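Local coordinates for exoribonuclease II, mitochondrial (Candida glabrata, PDB 6F3H), which degrades RNA from the 3' end as the exoribonuclease component of mtEXO, the mitochondrial RNA degradosome, and belongs to the RNase II (RNB) family, at residues Ser233-Thr238 with Lys743-His748; Pro243-Val248 with Phe735-Asp740; Asn352-Asn357 with His818-Ile823; Trp358-Pro363 with Thr461-Leu466. The protein carries 1 engineered substitution. All coordinates share one frame; numbering follows the deposited sequence.

Interaction 1 of 4, residues Ser233-Thr238 with Lys743-His748; sequences SVYTNT and KIFQRH. With nucleotides of chain C.
The hydroxyl of Y235 is gripped from one quarter and merely touched from another: OH hydrogen-bonds the carboxylate of D359, in the loop that follows helix 334-343, while its contact with F745 is van der Waals, 3.8 Å from Y235 OH to F745 CE2. That hydroxyl sits at the edge of the F745 ring, close to its plane, and the two side chains cross at about a right angle. I744 comes to the edge of the tyrosine ring, its CD1 in the ring plane and 3.9 Å from Y235 CD2. The torsion of Y235 (chi1 -73°, CG beside the backbone N) sends the ring from the strand across to the helix.

Strand 231-237 is an outer strand of a three-stranded antiparallel sheet, in the order 166-169, 242-248, 231-237. A strand, several helices and then a hairpin make up a topology consistent with a winged-helix domain, and here that domain leans on the long helix 725-761. Within the helix, I744 CG2 covers one face of the F745 ring, toward its rim, so the two residues present a joint surface to the tyrosine. Just beyond the strand, T238 reaches the bound RNA: its methyl CG2 lies beside the phosphate of A1 of chain C, with OP1 as the closest atom. Q746, on another side of the helix, hydrogen-bonds through NE2 to the backbone O of Y462.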
# COMPACT_ATOMS: atom_id res chain seq x y z
N SER A 233 -10.81 9.06 -6.34
CA SER A 233 -10.76 7.72 -6.90
C SER A 233 -11.17 6.70 -5.87
O SER A 233 -10.92 6.83 -4.66
CB SER A 233 -9.36 7.38 -7.41
OG SER A 233 -8.91 8.34 -8.34
N VAL A 234 -11.77 5.64 -6.39
CA VAL A 234 -12.09 4.45 -5.64
C VAL A 234 -10.90 3.51 -5.72
O VAL A 234 -10.50 3.09 -6.81
CB VAL A 234 -13.35 3.79 -6.21
CG1 VAL A 234 -13.55 2.42 -5.63
CG2 VAL A 234 -14.54 4.68 -5.99
N TYR A 235 -10.36 3.13 -4.58
CA TYR A 235 -9.20 2.25 -4.56
C TYR A 235 -9.67 0.83 -4.34
O TYR A 235 -10.54 0.57 -3.51
CB TYR A 235 -8.26 2.69 -3.46
CG TYR A 235 -7.55 3.95 -3.80
CD1 TYR A 235 -8.13 5.18 -3.60
CD2 TYR A 235 -6.27 3.89 -4.33
CE1 TYR A 235 -7.44 6.34 -3.91
CE2 TYR A 235 -5.58 5.03 -4.65
CZ TYR A 235 -6.16 6.24 -4.44
OH TYR A 235 -5.41 7.35 -4.78
N THR A 236 -9.11 -0.09 -5.12
CA THR A 236 -9.47 -1.50 -5.08
C THR A 236 -8.26 -2.26 -4.55
O THR A 236 -7.18 -2.19 -5.13
CB THR A 236 -9.82 -2.01 -6.48
OG1 THR A 236 -11.05 -1.42 -6.93
CG2 THR A 236 -9.97 -3.53 -6.47
N ASN A 237 -8.44 -2.99 -3.44
CA ASN A 237 -7.32 -3.75 -2.91
C ASN A 237 -7.02 -4.94 -3.81
O ASN A 237 -7.92 -5.60 -4.33
CB ASN A 237 -7.61 -4.24 -1.49
CG ASN A 237 -6.58 -5.28 -1.00
OD1 ASN A 237 -5.37 -5.06 -1.07
ND2 ASN A 237 -7.06 -6.41 -0.52
N THR A 238 -5.72 -5.18 -4.02
CA THR A 238 -5.20 -6.24 -4.88
C THR A 238 -5.52 -7.64 -4.38
O THR A 238 -5.60 -8.58 -5.18
CB THR A 238 -3.68 -6.11 -4.97
OG1 THR A 238 -3.29 -4.73 -4.92
CG2 THR A 238 -3.16 -6.77 -6.21
N LYS A 743 1.51 1.83 -1.35
CA LYS A 743 2.17 1.01 -2.36
C LYS A 743 2.15 1.72 -3.71
O LYS A 743 3.17 1.84 -4.39
CB LYS A 743 1.47 -0.36 -2.49
CG LYS A 743 0.96 -1.02 -1.19
CD LYS A 743 0.79 -2.58 -1.27
CE LYS A 743 -0.39 -3.14 -0.42
NZ LYS A 743 -0.52 -4.64 -0.43
N ILE A 744 0.99 2.27 -4.05
CA ILE A 744 0.78 2.94 -5.33
C ILE A 744 1.71 4.13 -5.46
O ILE A 744 2.49 4.24 -6.40
CB ILE A 744 -0.69 3.34 -5.46
CG1 ILE A 744 -1.52 2.13 -5.90
CG2 ILE A 744 -0.85 4.54 -6.38
CD1 ILE A 744 -2.93 2.14 -5.41
N PHE A 745 1.62 5.05 -4.51
CA PHE A 745 2.40 6.27 -4.65
C PHE A 745 3.88 6.01 -4.43
O PHE A 745 4.71 6.75 -4.97
CB PHE A 745 1.87 7.34 -3.71
CG PHE A 745 0.63 7.96 -4.24
CD1 PHE A 745 0.70 8.89 -5.27
CD2 PHE A 745 -0.60 7.58 -3.77
CE1 PHE A 745 -0.44 9.43 -5.80
CE2 PHE A 745 -1.74 8.13 -4.28
CZ PHE A 745 -1.66 9.05 -5.30
N GLN A 746 4.25 4.97 -3.68
CA GLN A 746 5.66 4.60 -3.69
C GLN A 746 6.08 4.24 -5.11
O GLN A 746 6.99 4.86 -5.67
CB GLN A 746 5.92 3.46 -2.70
CG GLN A 746 5.87 3.94 -1.22
CD GLN A 746 6.12 2.84 -0.16
OE1 GLN A 746 5.95 1.65 -0.42
NE2 GLN A 746 6.51 3.27 1.05
N ARG A 747 5.34 3.33 -5.76
CA ARG A 747 5.66 2.97 -7.14
C ARG A 747 5.60 4.18 -8.04
O ARG A 747 6.46 4.36 -8.91
CB ARG A 747 4.70 1.90 -7.67
N HIS A 748 4.64 5.06 -7.84
CA HIS A 748 4.49 6.12 -8.81
C HIS A 748 5.66 7.09 -8.76
O HIS A 748 6.23 7.44 -9.80
CB HIS A 748 3.16 6.83 -8.64
CG HIS A 748 2.70 7.47 -9.90
ND1 HIS A 748 2.64 6.78 -11.09
CD2 HIS A 748 2.31 8.74 -10.17
CE1 HIS A 748 2.23 7.60 -12.04
NE2 HIS A 748 2.02 8.79 -11.51
P A C 1 -0.03 -6.92 -7.78
OP1 A C 1 -0.41 -5.74 -6.98
OP2 A C 1 -0.49 -8.28 -7.36
O5' A C 1 1.56 -6.86 -7.77
C5' A C 1 2.26 -7.03 -6.55
C4' A C 1 2.46 -8.50 -6.25
O4' A C 1 3.23 -9.11 -7.32
C3' A C 1 3.27 -8.78 -5.00
O3' A C 1 2.49 -8.81 -3.84
C2' A C 1 3.95 -10.10 -5.31
O2' A C 1 3.03 -11.17 -5.18
C1' A C 1 4.26 -9.91 -6.79
N9 A C 1 5.51 -9.16 -7.00
C8 A C 1 6.07 -8.17 -6.22
N7 A C 1 7.17 -7.68 -6.70
C5 A C 1 7.34 -8.38 -7.89
C6 A C 1 8.33 -8.32 -8.87
N6 A C 1 9.37 -7.48 -8.79
N1 A C 1 8.21 -9.14 -9.94
C2 A C 1 7.16 -9.98 -10.00
N3 A C 1 6.16 -10.13 -9.14
C4 A C 1 6.32 -9.29 -8.09

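Interaction 2 of 4, residues Pro243-Val248 with Phe735-Asp740; sequences PTTVAV and FQARAD
Strand 243-248 crosses helix 735-740 steeply, at 76° between their N-to-C directions, with the axes approaching to 7.5 Å. The CA atoms of T244 and A737 are only 5.4 Å apart, an approach that the smallness of A737 makes possible. Its CB lies 3.7 Å from the methyl T245 CG2, and A737 CA is 3.8 Å from T244 OG1. Two successive threonines thus straddle one alanine, although side chains normally alternate along a strand. The backbone explains it: T244 has a helical psi (-46°), and T244 and T245 together pair with Y235 of the adjacent strand, as in a classic beta bulge, which turns both side chains toward the helix. This strand is the middle one of the three-stranded sheet, between 166-169 and 231-237.

One turn along the helix from A737, D740 takes the other branch of T244. With OG1 between the backbone N and the carbonyl carbon, the methyl T244 CG2 lies beside N and comes 3.6 Å from D740 OD2. The carboxylate also receives a weak bond from Q736 NE2 (3.4 Å to D740 OD1, 129° at the hydrogen), while Q736 OE1 accepts from the backbone N of Y678. The polar end of T245 turns to a different partner, its OG1 hydrogen-bonding H167 ND1 on strand 166-169.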
# COMPACT_ATOMS: atom_id res chain seq x y z
N PRO A 243 -13.21 -2.80 -3.46
CA PRO A 243 -12.89 -1.41 -3.14
C PRO A 243 -12.71 -1.19 -1.65
O PRO A 243 -13.47 -1.70 -0.83
CB PRO A 243 -14.11 -0.65 -3.67
CG PRO A 243 -15.21 -1.68 -3.70
CD PRO A 243 -14.51 -2.91 -4.15
N THR A 244 -11.72 -0.37 -1.32
CA THR A 244 -11.42 -0.11 0.08
C THR A 244 -11.93 1.25 0.53
O THR A 244 -12.59 1.35 1.56
CB THR A 244 -9.91 -0.20 0.35
OG1 THR A 244 -9.21 0.80 -0.39
CG2 THR A 244 -9.36 -1.57 -0.04
N THR A 245 -11.69 2.29 -0.25
CA THR A 245 -11.93 3.61 0.28
C THR A 245 -12.14 4.55 -0.89
O THR A 245 -11.82 4.21 -2.04
CB THR A 245 -10.75 4.03 1.15
OG1 THR A 245 -11.07 5.23 1.88
CG2 THR A 245 -9.53 4.24 0.26
N VAL A 246 -12.71 5.71 -0.60
CA VAL A 246 -12.83 6.78 -1.59
C VAL A 246 -12.79 8.12 -0.88
O VAL A 246 -13.36 8.29 0.20
CB VAL A 246 -14.14 6.62 -2.40
CG1 VAL A 246 -15.33 6.65 -1.47
CG2 VAL A 246 -14.24 7.67 -3.48
N ALA A 247 -12.13 9.07 -1.50
CA ALA A 247 -12.07 10.41 -0.93
C ALA A 247 -13.41 11.11 -1.12
O ALA A 247 -14.11 10.91 -2.11
CB ALA A 247 -10.95 11.21 -1.60
N VAL A 248 -13.77 11.93 -0.14
CA VAL A 248 -14.92 12.82 -0.23
C VAL A 248 -14.38 14.23 -0.38
O VAL A 248 -13.96 14.85 0.60
CB VAL A 248 -15.83 12.68 0.99
CG1 VAL A 248 -17.08 13.51 0.82
CG2 VAL A 248 -16.11 11.24 1.25
N PHE A 735 -6.66 0.67 7.65
CA PHE A 735 -5.24 0.40 7.43
C PHE A 735 -4.99 -0.12 6.04
O PHE A 735 -4.06 0.32 5.35
CB PHE A 735 -4.74 -0.62 8.42
CG PHE A 735 -4.70 -0.14 9.82
CD1 PHE A 735 -4.84 1.21 10.12
CD2 PHE A 735 -4.46 -1.02 10.86
CE1 PHE A 735 -4.77 1.65 11.42
CE2 PHE A 735 -4.38 -0.59 12.16
CZ PHE A 735 -4.54 0.75 12.45
N GLN A 736 -5.75 -1.13 5.63
CA GLN A 736 -5.54 -1.68 4.31
C GLN A 736 -5.71 -0.62 3.25
O GLN A 736 -4.93 -0.56 2.30
CB GLN A 736 -6.50 -2.83 4.08
CG GLN A 736 -6.25 -3.48 2.78
CD GLN A 736 -5.03 -4.36 2.82
OE1 GLN A 736 -5.11 -5.47 3.31
NE2 GLN A 736 -3.91 -3.89 2.25
N ALA A 737 -6.70 0.26 3.41
CA ALA A 737 -6.84 1.40 2.52
C ALA A 737 -5.54 2.16 2.42
O ALA A 737 -4.95 2.28 1.34
CB ALA A 737 -7.97 2.30 3.01
N ARG A 738 -5.04 2.65 3.56
CA ARG A 738 -3.83 3.46 3.53
C ARG A 738 -2.64 2.66 3.07
O ARG A 738 -1.70 3.22 2.51
CB ARG A 738 -3.54 4.04 4.89
CG ARG A 738 -4.44 5.15 5.22
CD ARG A 738 -3.92 6.37 4.54
NE ARG A 738 -2.48 6.45 4.73
CZ ARG A 738 -1.71 7.34 4.12
NH1 ARG A 738 -0.41 7.34 4.37
NH2 ARG A 738 -2.24 8.21 3.26
N ALA A 739 -2.65 1.36 3.31
CA ALA A 739 -1.56 0.54 2.82
C ALA A 739 -1.54 0.55 1.31
O ALA A 739 -0.50 0.73 0.70
CB ALA A 739 -1.70 -0.89 3.33
N ASP A 740 -2.71 0.43 0.70
CA ASP A 740 -2.77 0.35 -0.75
C ASP A 740 -2.32 1.64 -1.40
O ASP A 740 -1.45 1.63 -2.27
CB ASP A 740 -4.18 0.02 -1.17
CG ASP A 740 -4.62 -1.28 -0.61
OD1 ASP A 740 -3.81 -2.24 -0.67
OD2 ASP A 740 -5.75 -1.32 -0.08

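Interaction 3 of 4, residues Asn352-Asn357 with His818-Ile823; sequences NFILGN and HPLDGI
The phenyl ring of F353 takes the methyl CD1 of L820 at a slant, 3.6 Å from F353 CD2, and the two side chains cross at about a right angle. A second flat group on this side is the amide of N352. Its OD1 accepts a weak bond from I354 N (3.3 Å, 139° at the hydrogen), while its ND2 donates to the carboxylate of D465. Within the opposite hairpin, away from the interface, I823 CG2 lies at the edge of the H818 imidazole, in its plane.

L820 works as a fork. While CD1 goes to the phenylalanine, L820 CD2 lies 3.5 Å from I354 CG1 and touches I354 CD1 as well, the two side chains running alongside each other with opposite sense. With CG1 beside the backbone N (chi1 -52°) and chi2 extended, I354 lays its longer branch along that methyl.

L820 stands in the turn of the beta hairpin formed by strands 808-818 and 823-827, part of a five-stranded unit consistent with the C-terminal S1 domain of RNase II relatives. The hairpin closes in a G1 beta bulge: G822 and I823 both face H818, and G822 has the positive phi (80°) that suits glycine. H818 O accepts from I823 N (3.0 Å) and D821 N (3.1 Å), which arrive from opposite faces of its carbonyl plane. D821, beside the leucine, fixes the turn to the start of helix 334-343, where its two carboxylate oxygens bond R334 N and S335 OG. That helix and helix 293-303 flank F353, through V342 and through N300 and A303.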
# COMPACT_ATOMS: atom_id res chain seq x y z
N ASN A 352 8.64 17.38 -8.16
CA ASN A 352 7.82 16.20 -8.20
C ASN A 352 6.43 16.67 -7.85
O ASN A 352 6.17 17.09 -6.72
CB ASN A 352 8.31 15.13 -7.25
CG ASN A 352 7.63 13.84 -7.50
OD1 ASN A 352 6.80 13.76 -8.41
ND2 ASN A 352 7.93 12.83 -6.71
N PHE A 353 5.54 16.57 -8.81
CA PHE A 353 4.19 17.05 -8.63
C PHE A 353 3.27 16.01 -8.03
O PHE A 353 2.22 16.37 -7.51
CB PHE A 353 3.62 17.47 -9.97
CG PHE A 353 4.29 18.65 -10.58
CD1 PHE A 353 4.07 19.91 -10.07
CD2 PHE A 353 5.13 18.49 -11.65
CE1 PHE A 353 4.68 21.00 -10.62
CE2 PHE A 353 5.74 19.57 -12.21
CZ PHE A 353 5.51 20.83 -11.68
N ILE A 354 3.64 14.74 -8.12
CA ILE A 354 2.93 13.67 -7.44
C ILE A 354 2.73 14.04 -5.99
O ILE A 354 1.75 13.65 -5.35
CB ILE A 354 3.73 12.38 -7.59
CG1 ILE A 354 4.05 12.14 -9.06
CG2 ILE A 354 2.99 11.21 -6.99
CD1 ILE A 354 5.01 11.01 -9.30
N LEU A 355 3.64 14.83 -5.45
CA LEU A 355 3.54 15.24 -4.06
C LEU A 355 2.31 16.09 -3.82
O LEU A 355 1.88 16.24 -2.68
CB LEU A 355 4.80 16.00 -3.68
CG LEU A 355 5.99 15.17 -4.16
CD1 LEU A 355 7.30 15.87 -3.87
CD2 LEU A 355 5.95 13.80 -3.50
N GLY A 356 1.73 16.65 -4.86
CA GLY A 356 0.49 17.37 -4.73
C GLY A 356 -0.74 16.51 -4.63
O GLY A 356 -1.85 17.05 -4.48
N ASN A 357 -0.62 15.20 -4.72
CA ASN A 357 -1.80 14.37 -4.85
C ASN A 357 -2.57 14.35 -3.53
O ASN A 357 -1.99 14.20 -2.45
CB ASN A 357 -1.38 12.98 -5.30
CG ASN A 357 -2.55 12.13 -5.59
OD1 ASN A 357 -3.36 11.88 -4.71
ND2 ASN A 357 -2.69 11.68 -6.84
N HIS A 818 7.08 9.41 -20.65
CA HIS A 818 6.30 10.38 -19.88
C HIS A 818 6.35 10.05 -18.40
O HIS A 818 5.51 9.28 -17.90
CB HIS A 818 4.87 10.46 -20.36
CG HIS A 818 4.77 10.80 -21.80
ND1 HIS A 818 4.55 9.86 -22.77
CD2 HIS A 818 4.83 12.00 -22.44
CE1 HIS A 818 4.49 10.45 -23.95
NE2 HIS A 818 4.66 11.75 -23.77
N PRO A 819 7.27 10.69 -17.68
CA PRO A 819 7.53 10.30 -16.28
C PRO A 819 6.35 10.52 -15.35
O PRO A 819 5.98 9.60 -14.61
CB PRO A 819 8.73 11.18 -15.91
CG PRO A 819 9.31 11.60 -17.23
CD PRO A 819 8.16 11.76 -18.13
N LEU A 820 5.76 11.72 -15.33
CA LEU A 820 4.64 11.97 -14.43
C LEU A 820 3.47 11.04 -14.71
O LEU A 820 2.60 10.87 -13.86
CB LEU A 820 4.17 13.40 -14.57
CG LEU A 820 4.81 14.25 -13.50
CD1 LEU A 820 4.42 15.68 -13.70
CD2 LEU A 820 4.37 13.75 -12.15
N ASP A 821 3.46 10.42 -15.90
CA ASP A 821 2.39 9.53 -16.29
C ASP A 821 2.74 8.07 -16.12
O ASP A 821 1.84 7.22 -16.06
CB ASP A 821 2.03 9.78 -17.76
CG ASP A 821 1.79 11.24 -18.08
OD1 ASP A 821 2.77 11.97 -18.34
OD2 ASP A 821 0.61 11.63 -18.18
N GLY A 822 4.04 7.74 -16.03
CA GLY A 822 4.45 6.36 -15.92
C GLY A 822 4.48 5.66 -17.25
O GLY A 822 4.32 4.43 -17.30
N ILE A 823 4.66 6.39 -18.33
CA ILE A 823 4.53 5.83 -19.67
C ILE A 823 5.92 5.64 -20.22
O ILE A 823 6.78 6.52 -20.10
CB ILE A 823 3.69 6.72 -20.59
CG1 ILE A 823 2.22 6.57 -20.25
CG2 ILE A 823 3.94 6.35 -22.04
CD1 ILE A 823 1.44 7.81 -20.57

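Interaction 4 of 4, residues Trp358-Pro363 with Thr461-Leu466; sequences WDLNIP and TYLPDL. With nucleotides of chain C.
I362 and L466 make the outer half of this contact, meeting tip to tip: I362 CD1 lies 3.9 Å from L466 CD1 and sits equally near the second methyl of that leucine. The isoleucine reaches so far because its chain is extended beyond CG1 (chi2 177°), which carries CD1 straight out toward the fork of L466. The pair is on the more accessible side, both residues being partly exposed. Deeper in, the buried pair is L360 CD2 with L463 CD1, 4.2 Å apart, and F745 of helix 725-761 lies against L360, closing the contact from the inside.

L463 and L466 project from the tip of a small beta hairpin made by strands 461-462 and 467-468. P464 and D465 occupy the corners of a type I turn, with L463 N bonded to L466 O at 2.8 Å and a weak return bond from L466 N to L463 O. The hairpin belongs to the RNB region, and its alternation divides the work. L463 faces the loop 358-363, whereas the neighbouring Y462 points to the RNA, where C2 of C6 of chain C lies over the centre of the tyrosine ring, 3.8 Å above its plane. D465, at the second corner, hydrogen-bonds W753 and S749 on helix 725-761.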
# COMPACT_ATOMS: atom_id res chain seq x y z
N TRP A 358 -3.90 14.45 -3.63
CA TRP A 358 -4.74 14.61 -2.45
C TRP A 358 -4.83 13.33 -1.65
O TRP A 358 -4.96 13.36 -0.43
CB TRP A 358 -6.14 15.07 -2.84
CG TRP A 358 -6.20 16.43 -3.47
CD1 TRP A 358 -5.33 17.46 -3.27
CD2 TRP A 358 -7.16 16.91 -4.42
NE1 TRP A 358 -5.69 18.55 -4.02
CE2 TRP A 358 -6.82 18.24 -4.74
CE3 TRP A 358 -8.29 16.35 -5.03
CZ2 TRP A 358 -7.55 19.01 -5.64
CZ3 TRP A 358 -9.02 17.11 -5.93
CH2 TRP A 358 -8.65 18.43 -6.22
N ASP A 359 -4.75 12.20 -2.33
CA ASP A 359 -4.89 10.91 -1.68
C ASP A 359 -3.58 10.50 -1.01
O ASP A 359 -3.59 9.96 0.10
CB ASP A 359 -5.35 9.90 -2.72
CG ASP A 359 -6.74 10.24 -3.26
OD1 ASP A 359 -7.50 11.00 -2.60
OD2 ASP A 359 -7.06 9.81 -4.39
N LEU A 360 -2.45 10.79 -1.66
CA LEU A 360 -1.17 10.69 -1.00
C LEU A 360 -1.19 11.48 0.29
O LEU A 360 -0.70 11.01 1.33
CB LEU A 360 -0.08 11.22 -1.91
CG LEU A 360 1.32 11.14 -1.33
CD1 LEU A 360 1.60 9.70 -0.99
CD2 LEU A 360 2.31 11.67 -2.35
N ASN A 361 -1.83 12.64 0.26
CA ASN A 361 -2.24 13.33 1.47
C ASN A 361 -1.06 13.75 2.34
O ASN A 361 -1.09 13.62 3.57
CB ASN A 361 -3.20 12.44 2.26
CG ASN A 361 -3.93 13.20 3.32
OD1 ASN A 361 -3.83 14.43 3.40
ND2 ASN A 361 -4.65 12.48 4.16
N ILE A 362 -0.05 14.33 1.72
CA ILE A 362 1.06 14.99 2.41
C ILE A 362 0.54 16.32 2.93
O ILE A 362 -0.43 16.86 2.38
CB ILE A 362 2.24 15.20 1.45
CG1 ILE A 362 2.82 13.86 1.00
CG2 ILE A 362 3.26 16.17 1.95
CD1 ILE A 362 3.93 14.02 0.02
N PRO A 363 1.09 16.86 4.01
CA PRO A 363 0.66 18.19 4.46
C PRO A 363 1.21 19.31 3.57
O PRO A 363 2.39 19.34 3.21
CB PRO A 363 1.23 18.28 5.88
CG PRO A 363 1.47 16.84 6.29
CD PRO A 363 1.85 16.14 5.04
N THR A 461 4.90 7.24 6.04
CA THR A 461 4.99 7.38 4.59
C THR A 461 6.45 7.58 4.19
O THR A 461 7.06 8.60 4.51
CB THR A 461 4.12 8.55 4.14
OG1 THR A 461 2.76 8.31 4.54
CG2 THR A 461 4.17 8.64 2.65
N TYR A 462 7.02 6.58 3.53
CA TYR A 462 8.42 6.57 3.13
C TYR A 462 8.48 6.71 1.62
O TYR A 462 8.05 5.80 0.90
CB TYR A 462 9.12 5.29 3.58
CG TYR A 462 9.22 5.06 5.10
CD1 TYR A 462 10.08 5.82 5.89
CD2 TYR A 462 8.49 4.06 5.72
CE1 TYR A 462 10.18 5.60 7.26
CE2 TYR A 462 8.58 3.84 7.08
CZ TYR A 462 9.43 4.61 7.85
OH TYR A 462 9.51 4.38 9.21
N LEU A 463 9.01 7.83 1.13
CA LEU A 463 9.17 8.09 -0.30
C LEU A 463 10.56 8.60 -0.62
O LEU A 463 11.17 9.30 0.19
CB LEU A 463 8.14 9.12 -0.76
CG LEU A 463 6.71 8.64 -0.84
CD1 LEU A 463 5.87 9.85 -1.00
CD2 LEU A 463 6.53 7.74 -2.04
N PRO A 464 11.08 8.30 -1.83
CA PRO A 464 12.41 8.82 -2.21
C PRO A 464 12.54 10.31 -2.01
O PRO A 464 13.65 10.82 -1.80
CB PRO A 464 12.51 8.48 -3.70
CG PRO A 464 11.61 7.34 -3.87
CD PRO A 464 10.46 7.57 -2.93
N ASP A 465 11.43 11.02 -2.10
CA ASP A 465 11.42 12.46 -1.91
C ASP A 465 11.44 12.83 -0.44
O ASP A 465 12.10 13.80 -0.06
CB ASP A 465 10.19 13.06 -2.60
CG ASP A 465 10.14 12.75 -4.09
OD1 ASP A 465 9.93 11.56 -4.41
OD2 ASP A 465 10.29 13.68 -4.92
N LEU A 466 10.71 12.11 0.40
CA LEU A 466 10.45 12.60 1.75
C LEU A 466 9.92 11.47 2.62
O LEU A 466 9.67 10.36 2.15
CB LEU A 466 9.46 13.75 1.72
CG LEU A 466 8.03 13.21 1.80
CD1 LEU A 466 7.08 14.29 2.25
CD2 LEU A 466 7.59 12.61 0.47
P C C 6 12.76 -0.58 11.64
OP1 C C 6 13.19 -0.05 12.95
OP2 C C 6 11.44 -1.21 11.47
O5' C C 6 12.93 0.65 10.67
C5' C C 6 14.21 1.23 10.50
C4' C C 6 14.25 2.21 9.35
O4' C C 6 14.17 1.52 8.07
C3' C C 6 13.12 3.21 9.26
O3' C C 6 13.22 4.26 10.20
C2' C C 6 13.28 3.69 7.84
O2' C C 6 14.45 4.47 7.77
C1' C C 6 13.57 2.37 7.13
N1 C C 6 12.34 1.76 6.56
C2 C C 6 11.91 2.20 5.29
O2 C C 6 12.57 3.04 4.68
N3 C C 6 10.79 1.74 4.68
C4 C C 6 10.08 0.84 5.33
N4 C C 6 8.99 0.40 4.69
C5 C C 6 10.48 0.36 6.62
C6 C C 6 11.58 0.84 7.21

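Overall arrangement
Helix 725-761 is the common spine. Interactions 1 and 2 use successive turns of it and also share a sheet, joined by the backbone bond from T244 N to Y235 O (2.7 Å). Interaction 4 is tied to interaction 1 by two hydrogen bonds and to interaction 3 by one. Interactions 1 and 3 meet in a weak bond between H748 NE2 and L820 O (3.2 Å), whereas interactions 2 and 3 do not touch. All four lie away from the magnesium site of D401 and D410. Interactions 1 and 4 reach the RNA directly, at A1 and C6 of chain C. The nearest atom of interaction 2 is about 8 Å from the bound RNA. For interaction 3 the nearest atom is about 15 Å from it.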